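Local atomic coordinates of L-asparagine oxygenase (Streptomyces coelicolor, PDB entry 2OG5), a protein that catalyses the iron(II)- and 2-oxoglutarate-dependent 3-hydroxylation of L-asparagine, supplying the (2S,3S)-3-hydroxyasparagine that is built into the calcium-dependent lipopeptide antibiotic. Residues T39-Q42 with S43-E46; N74-H77 with A78-A81; T317-D321 with G322-W326. All blocks are in the same frame, centred on the assembly; numbering follows the deposited sequence.

How the contacts relate
Contacts 1, 2 and 3 follow one another along the chain. Contact 1 lies at the start of helix 42-58, just after strand 37-39, which pairs in parallel with strand 99-103 of the mixed sheet; contact 2 lies where helix 66-76 gives way to the turn before helix 81-92. Their centres are about 14 Å apart, and they touch where Asp44 OD1 meets Pro80 CB at 3.4 Å. Contact 3 belongs to the loop joining strands 309-313 and 326-333, which lie in different sheets; its nearest atoms are about 17 Å from either of the others. Contacts 1 and 2 thus shape neighbouring helix ends away from the active site, whereas contact 3 includes Arg325, which binds 2-oxoglutarate.

Contact 1 (T39-Q42 with S43-E46); sequences TLDQ and SDAE
Asp44 OD2 is held by three groups: two waters donate to it, and it is hydrogen-bonded to the hydroxyl of Thr82, at the start of helix 81-92. One water also accepts from Asp41 N, and the other donates to Asp41 OD2 at 2.6 Å, so solvent links the two carboxylates. Their planes are turned 48° apart, and Asp41 OD1 lies only 3.5 Å from Asp44 OD2, a like-charge approach that the waters and Thr82 probably soften. Asp41 OD1 itself accepts from Asp44 N at 2.9 Å, met nearly end-on along the C-O bond. For this the Asp41 side chain takes chi1 67°, CG lying between the backbone N and the carbonyl carbon, which brings OD1 to the N-H of Asp44. The Asp41 carbonyl O receives Ala45 N in an almost straight bond.

One turn along, Gln42 NE2 donates to Glu46 OE2 from above the carboxylate plane, amide and carboxylate turned 82° apart; the modelled 2.5 Å is implausibly short, so the exact length is doubtful. Leu40, buried, lays CD2 against Ala45 CA at 3.8 Å and its CB near Ala45 CB, while its side chain also meets Leu105. Asp41 is thus the classic aspartate N-cap of helix 42-58, its carboxylate accepting from the backbone N three residues on.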
# COMPACT_ATOMS: atom_id res chain seq x y z
N THR A 39 -2.24 10.67 15.88
CA THR A 39 -2.22 9.73 16.99
C THR A 39 -3.61 9.71 17.59
O THR A 39 -4.14 10.75 17.97
CB THR A 39 -1.16 10.10 18.05
OG1 THR A 39 0.15 10.03 17.47
CG2 THR A 39 -1.22 9.14 19.23
N LEU A 40 -4.22 8.53 17.66
CA LEU A 40 -5.52 8.38 18.28
C LEU A 40 -5.42 8.73 19.76
O LEU A 40 -4.46 8.32 20.43
CB LEU A 40 -6.04 6.94 18.14
CG LEU A 40 -6.72 6.56 16.82
CD1 LEU A 40 -5.78 6.69 15.62
CD2 LEU A 40 -7.29 5.15 16.91
N ASP A 41 -6.38 9.49 20.28
CA ASP A 41 -6.43 9.70 21.72
C ASP A 41 -7.00 8.44 22.36
O ASP A 41 -7.49 7.55 21.65
CB ASP A 41 -7.17 10.99 22.10
CG ASP A 41 -8.65 10.96 21.79
OD1 ASP A 41 -9.21 9.88 21.50
OD2 ASP A 41 -9.27 12.04 21.88
N GLN A 42 -6.91 8.33 23.68
CA GLN A 42 -7.24 7.09 24.37
C GLN A 42 -8.69 6.68 24.12
O GLN A 42 -8.98 5.51 23.89
CB GLN A 42 -6.98 7.23 25.87
CG GLN A 42 -7.32 6.00 26.71
CD GLN A 42 -6.44 4.79 26.42
OE1 GLN A 42 -5.40 4.90 25.76
NE2 GLN A 42 -6.85 3.62 26.92
N SER A 43 -9.59 7.66 24.16
CA SER A 43 -11.02 7.42 23.96
C SER A 43 -11.28 6.81 22.59
O SER A 43 -11.96 5.78 22.47
CB SER A 43 -11.78 8.74 24.10
OG SER A 43 -13.13 8.60 23.70
N ASP A 44 -10.74 7.43 21.56
CA ASP A 44 -10.90 6.94 20.19
C ASP A 44 -10.23 5.58 19.98
O ASP A 44 -10.78 4.72 19.30
CB ASP A 44 -10.36 7.95 19.18
CG ASP A 44 -11.24 9.19 19.05
OD1 ASP A 44 -12.38 9.19 19.56
OD2 ASP A 44 -10.80 10.16 18.40
N ALA A 45 -9.05 5.39 20.56
CA ALA A 45 -8.33 4.11 20.46
C ALA A 45 -9.13 2.97 21.09
O ALA A 45 -9.19 1.86 20.55
CB ALA A 45 -6.95 4.22 21.11
N GLU A 46 -9.75 3.25 22.24
CA GLU A 46 -10.59 2.26 22.90
C GLU A 46 -11.85 1.90 22.10
O GLU A 46 -12.25 0.73 22.05
CB GLU A 46 -10.98 2.75 24.30
CG GLU A 46 -9.80 2.76 25.26
CD GLU A 46 -10.14 3.37 26.62
OE1 GLU A 46 -11.23 3.97 26.78
OE2 GLU A 46 -9.29 3.26 27.53
O HOH W 1 -8.13 10.60 18.12
O HOH W 2 -11.31 12.41 20.23

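Contact 2 (N74-H77 with A78-A81); sequences NAWH and AWPA
Trp79 meets Trp76 from its first side-chain carbon onward. Its CB lies 3.3 Å from Trp76 O, the carbonyl oxygen that also accepts Trp79 N at 3.0 Å, and CG remains close to that oxygen. At CD1 the ring passes beside two carbonyls: Trp76 O again, and Ala75 O, which sits at the ring edge near its plane, 3.5 Å from CD1. NE1 lies 3.8 Å from Trp76 CE3. Further in, CE2 and CD2 rest against Trp76 CE3 and CZ3, and the closest approach between the two rings is Trp79 CE3 to Trp76 CZ3, 3.4 Å.

A type I beta turn from Trp76 to Trp79 links helix 66-76 to helix 81-92, with Pro80 as N-cap. Ala78 N also bonds to Ala75 O; in this bond, as in that of Trp79 N to Trp76 O, the donor stands well above the carbonyl plane.

Beyond the ring fusion, CZ2 of Trp79 lies against Trp76 CZ3 and CE3, and its CZ3 and CH2 still border Trp76 CZ3, which stands 3.3 Å above one face, over its centre. The two side chains cross at about a right angle, yet their ring planes are inclined by 42°, an oblique pairing. Trp76 reaches this place with CG anti to the backbone N (chi1 167°), which carries its six-membered ring across one face of the Trp79 indole. Both indoles also rest on Thr136 of helix 128-140; Trp76 touches Arg84 and Leu87 of helix 81-92 as well.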
# COMPACT_ATOMS: atom_id res chain seq x y z
N ASN A 74 -20.04 -1.69 7.40
CA ASN A 74 -20.96 -1.22 8.44
C ASN A 74 -20.22 -0.81 9.71
O ASN A 74 -20.56 0.21 10.33
CB ASN A 74 -22.01 -2.29 8.73
CG ASN A 74 -23.02 -2.43 7.58
OD1 ASN A 74 -23.44 -3.55 7.26
ND2 ASN A 74 -23.41 -1.32 6.98
N ALA A 75 -19.22 -1.58 10.10
CA ALA A 75 -18.45 -1.28 11.32
C ALA A 75 -17.62 -0.01 11.16
O ALA A 75 -17.43 0.73 12.12
CB ALA A 75 -17.57 -2.47 11.70
N TRP A 76 -17.12 0.26 9.96
CA TRP A 76 -16.39 1.50 9.72
C TRP A 76 -17.22 2.71 10.17
O TRP A 76 -16.71 3.66 10.76
CB TRP A 76 -16.04 1.65 8.23
CG TRP A 76 -15.57 3.01 7.91
CD1 TRP A 76 -16.28 3.99 7.29
CD2 TRP A 76 -14.31 3.59 8.26
NE1 TRP A 76 -15.54 5.13 7.20
CE2 TRP A 76 -14.32 4.92 7.79
CE3 TRP A 76 -13.17 3.11 8.91
CZ2 TRP A 76 -13.22 5.77 7.95
CZ3 TRP A 76 -12.08 3.96 9.06
CH2 TRP A 76 -12.12 5.27 8.59
N HIS A 77 -18.52 2.68 9.90
CA HIS A 77 -19.36 3.82 10.21
C HIS A 77 -19.65 4.01 11.69
O HIS A 77 -20.20 5.04 12.07
CB HIS A 77 -20.62 3.77 9.35
CG HIS A 77 -20.33 4.09 7.92
ND1 HIS A 77 -20.00 5.36 7.52
CD2 HIS A 77 -20.21 3.31 6.83
CE1 HIS A 77 -19.73 5.36 6.23
NE2 HIS A 77 -19.84 4.12 5.78
N ALA A 78 -19.24 3.04 12.51
CA ALA A 78 -19.24 3.20 13.97
C ALA A 78 -17.98 3.91 14.51
O ALA A 78 -17.95 4.29 15.69
CB ALA A 78 -19.39 1.84 14.66
N TRP A 79 -16.95 4.08 13.69
CA TRP A 79 -15.72 4.75 14.14
C TRP A 79 -16.01 6.18 14.59
O TRP A 79 -16.97 6.80 14.13
CB TRP A 79 -14.66 4.83 13.04
CG TRP A 79 -13.89 3.57 12.76
CD1 TRP A 79 -14.39 2.31 12.67
CD2 TRP A 79 -12.48 3.47 12.49
NE1 TRP A 79 -13.38 1.43 12.35
CE2 TRP A 79 -12.20 2.11 12.24
CE3 TRP A 79 -11.44 4.40 12.42
CZ2 TRP A 79 -10.91 1.66 11.93
CZ3 TRP A 79 -10.16 3.95 12.12
CH2 TRP A 79 -9.90 2.59 11.88
N PRO A 80 -15.17 6.73 15.49
CA PRO A 80 -15.34 8.13 15.86
C PRO A 80 -15.30 9.08 14.67
O PRO A 80 -14.51 8.89 13.75
CB PRO A 80 -14.14 8.41 16.78
CG PRO A 80 -13.30 7.22 16.79
CD PRO A 80 -14.05 6.08 16.20
N ALA A 81 -16.15 10.10 14.72
CA ALA A 81 -16.24 11.08 13.64
C ALA A 81 -14.91 11.76 13.37
O ALA A 81 -14.62 12.11 12.23
CB ALA A 81 -17.31 12.12 13.96

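Contact 3 (T317-D321 with G322-W326); sequences TPRYD and GTDRW
Pro318 CA lies 3.4 Å from Asp324 OD1, in the loop between strands 309-313 and 326-333 of the jelly-roll; the loop contains an Asx turn from Asp321 to Thr323, and its far end carries Arg325, which binds 2-oxoglutarate. Next, Arg319 N donates to that same OD1 in a nearly straight bond of 2.9 Å. Its extended side chain sends NH1 across to hydrogen-bond Thr323 OG1 at 3.2 Å, the hydroxyl lying at the guanidinium edge, in its plane.

Tyr320 N gives its hydrogen to Asp324 OD2 at 2.7 Å. Both carboxylate oxygens use their syn lone pairs, one for each of two successive N-H groups, and the buried Asp324 side chain is gripped by the turning backbone. The Tyr320 ring receives Pro318 CB over one face, toward the rim, while its OH bonds to Glu165.

At Asp321 the chain bends into Gly322, which takes a positive phi (92°), a conformation suited to glycine. Thr323 N, the donor that closes the Asx turn, stands 3.0 Å from Asp321 OD1, above the carboxylate plane, and Thr323 OG1 donates to the same OD1 along its syn lone pair at 2.6 Å.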
# COMPACT_ATOMS: atom_id res chain seq x y z
N THR A 317 18.56 -7.31 7.78
CA THR A 317 18.96 -8.70 7.91
C THR A 317 17.98 -9.43 8.81
O THR A 317 17.99 -9.23 10.02
CB THR A 317 20.38 -8.81 8.50
OG1 THR A 317 21.28 -8.02 7.71
CG2 THR A 317 20.84 -10.28 8.53
N PRO A 318 17.09 -10.25 8.22
CA PRO A 318 16.14 -10.97 9.06
C PRO A 318 16.79 -11.94 10.04
O PRO A 318 17.85 -12.49 9.76
CB PRO A 318 15.29 -11.75 8.04
CG PRO A 318 15.44 -11.01 6.78
CD PRO A 318 16.85 -10.52 6.79
N ARG A 319 16.13 -12.14 11.17
CA ARG A 319 16.56 -13.13 12.16
C ARG A 319 16.05 -14.52 11.82
O ARG A 319 16.70 -15.52 12.14
CB ARG A 319 16.05 -12.74 13.54
CG ARG A 319 16.66 -11.46 14.10
CD ARG A 319 15.94 -11.05 15.35
NE ARG A 319 16.59 -9.93 16.02
CZ ARG A 319 16.12 -9.35 17.12
NH1 ARG A 319 14.98 -9.76 17.68
NH2 ARG A 319 16.78 -8.34 17.66
N TYR A 320 14.86 -14.59 11.21
CA TYR A 320 14.16 -15.85 10.93
C TYR A 320 13.98 -16.71 12.19
O TYR A 320 14.19 -17.93 12.17
CB TYR A 320 14.86 -16.64 9.80
CG TYR A 320 14.93 -15.91 8.47
CD1 TYR A 320 13.80 -15.34 7.89
CD2 TYR A 320 16.14 -15.80 7.79
CE1 TYR A 320 13.87 -14.69 6.67
CE2 TYR A 320 16.22 -15.16 6.56
CZ TYR A 320 15.07 -14.60 6.00
OH TYR A 320 15.16 -13.96 4.79
N ASP A 321 13.59 -16.07 13.29
CA ASP A 321 13.35 -16.74 14.56
C ASP A 321 11.94 -16.47 15.09
O ASP A 321 11.65 -16.73 16.26
CB ASP A 321 14.39 -16.30 15.59
CG ASP A 321 14.30 -14.82 15.93
OD1 ASP A 321 13.48 -14.10 15.31
OD2 ASP A 321 15.04 -14.39 16.83
N GLY A 322 11.08 -15.91 14.23
CA GLY A 322 9.69 -15.62 14.59
C GLY A 322 9.47 -14.22 15.14
O GLY A 322 8.34 -13.87 15.49
N THR A 323 10.53 -13.41 15.21
CA THR A 323 10.46 -12.07 15.81
C THR A 323 10.59 -10.95 14.77
O THR A 323 10.60 -9.77 15.13
CB THR A 323 11.52 -11.87 16.92
OG1 THR A 323 12.83 -11.79 16.36
CG2 THR A 323 11.48 -13.03 17.95
N ASP A 324 10.70 -11.30 13.50
CA ASP A 324 10.90 -10.31 12.45
C ASP A 324 9.69 -9.42 12.16
O ASP A 324 8.56 -9.70 12.57
CB ASP A 324 11.31 -10.99 11.13
CG ASP A 324 12.74 -11.52 11.17
OD1 ASP A 324 13.67 -10.71 11.39
OD2 ASP A 324 12.91 -12.73 10.94
N ARG A 325 9.99 -8.33 11.46
CA ARG A 325 9.03 -7.37 10.91
C ARG A 325 7.81 -8.07 10.33
O ARG A 325 7.96 -8.98 9.53
CB ARG A 325 9.74 -6.59 9.81
CG ARG A 325 9.01 -5.40 9.21
CD ARG A 325 9.93 -4.74 8.17
NE ARG A 325 9.49 -3.44 7.67
CZ ARG A 325 8.89 -3.23 6.50
NH1 ARG A 325 8.60 -4.24 5.68
NH2 ARG A 325 8.56 -2.00 6.15
N TRP A 326 6.61 -7.61 10.69
CA TRP A 326 5.36 -8.18 10.18
C TRP A 326 4.39 -7.03 9.93
O TRP A 326 3.92 -6.39 10.88
CB TRP A 326 4.75 -9.14 11.20
CG TRP A 326 3.57 -9.95 10.73
CD1 TRP A 326 2.93 -9.85 9.52
CD2 TRP A 326 2.86 -10.95 11.47
NE1 TRP A 326 1.89 -10.75 9.46
CE2 TRP A 326 1.83 -11.43 10.65
CE3 TRP A 326 3.02 -11.50 12.75
CZ2 TRP A 326 0.95 -12.43 11.05
CZ3 TRP A 326 2.13 -12.50 13.16
CH2 TRP A 326 1.11 -12.95 12.31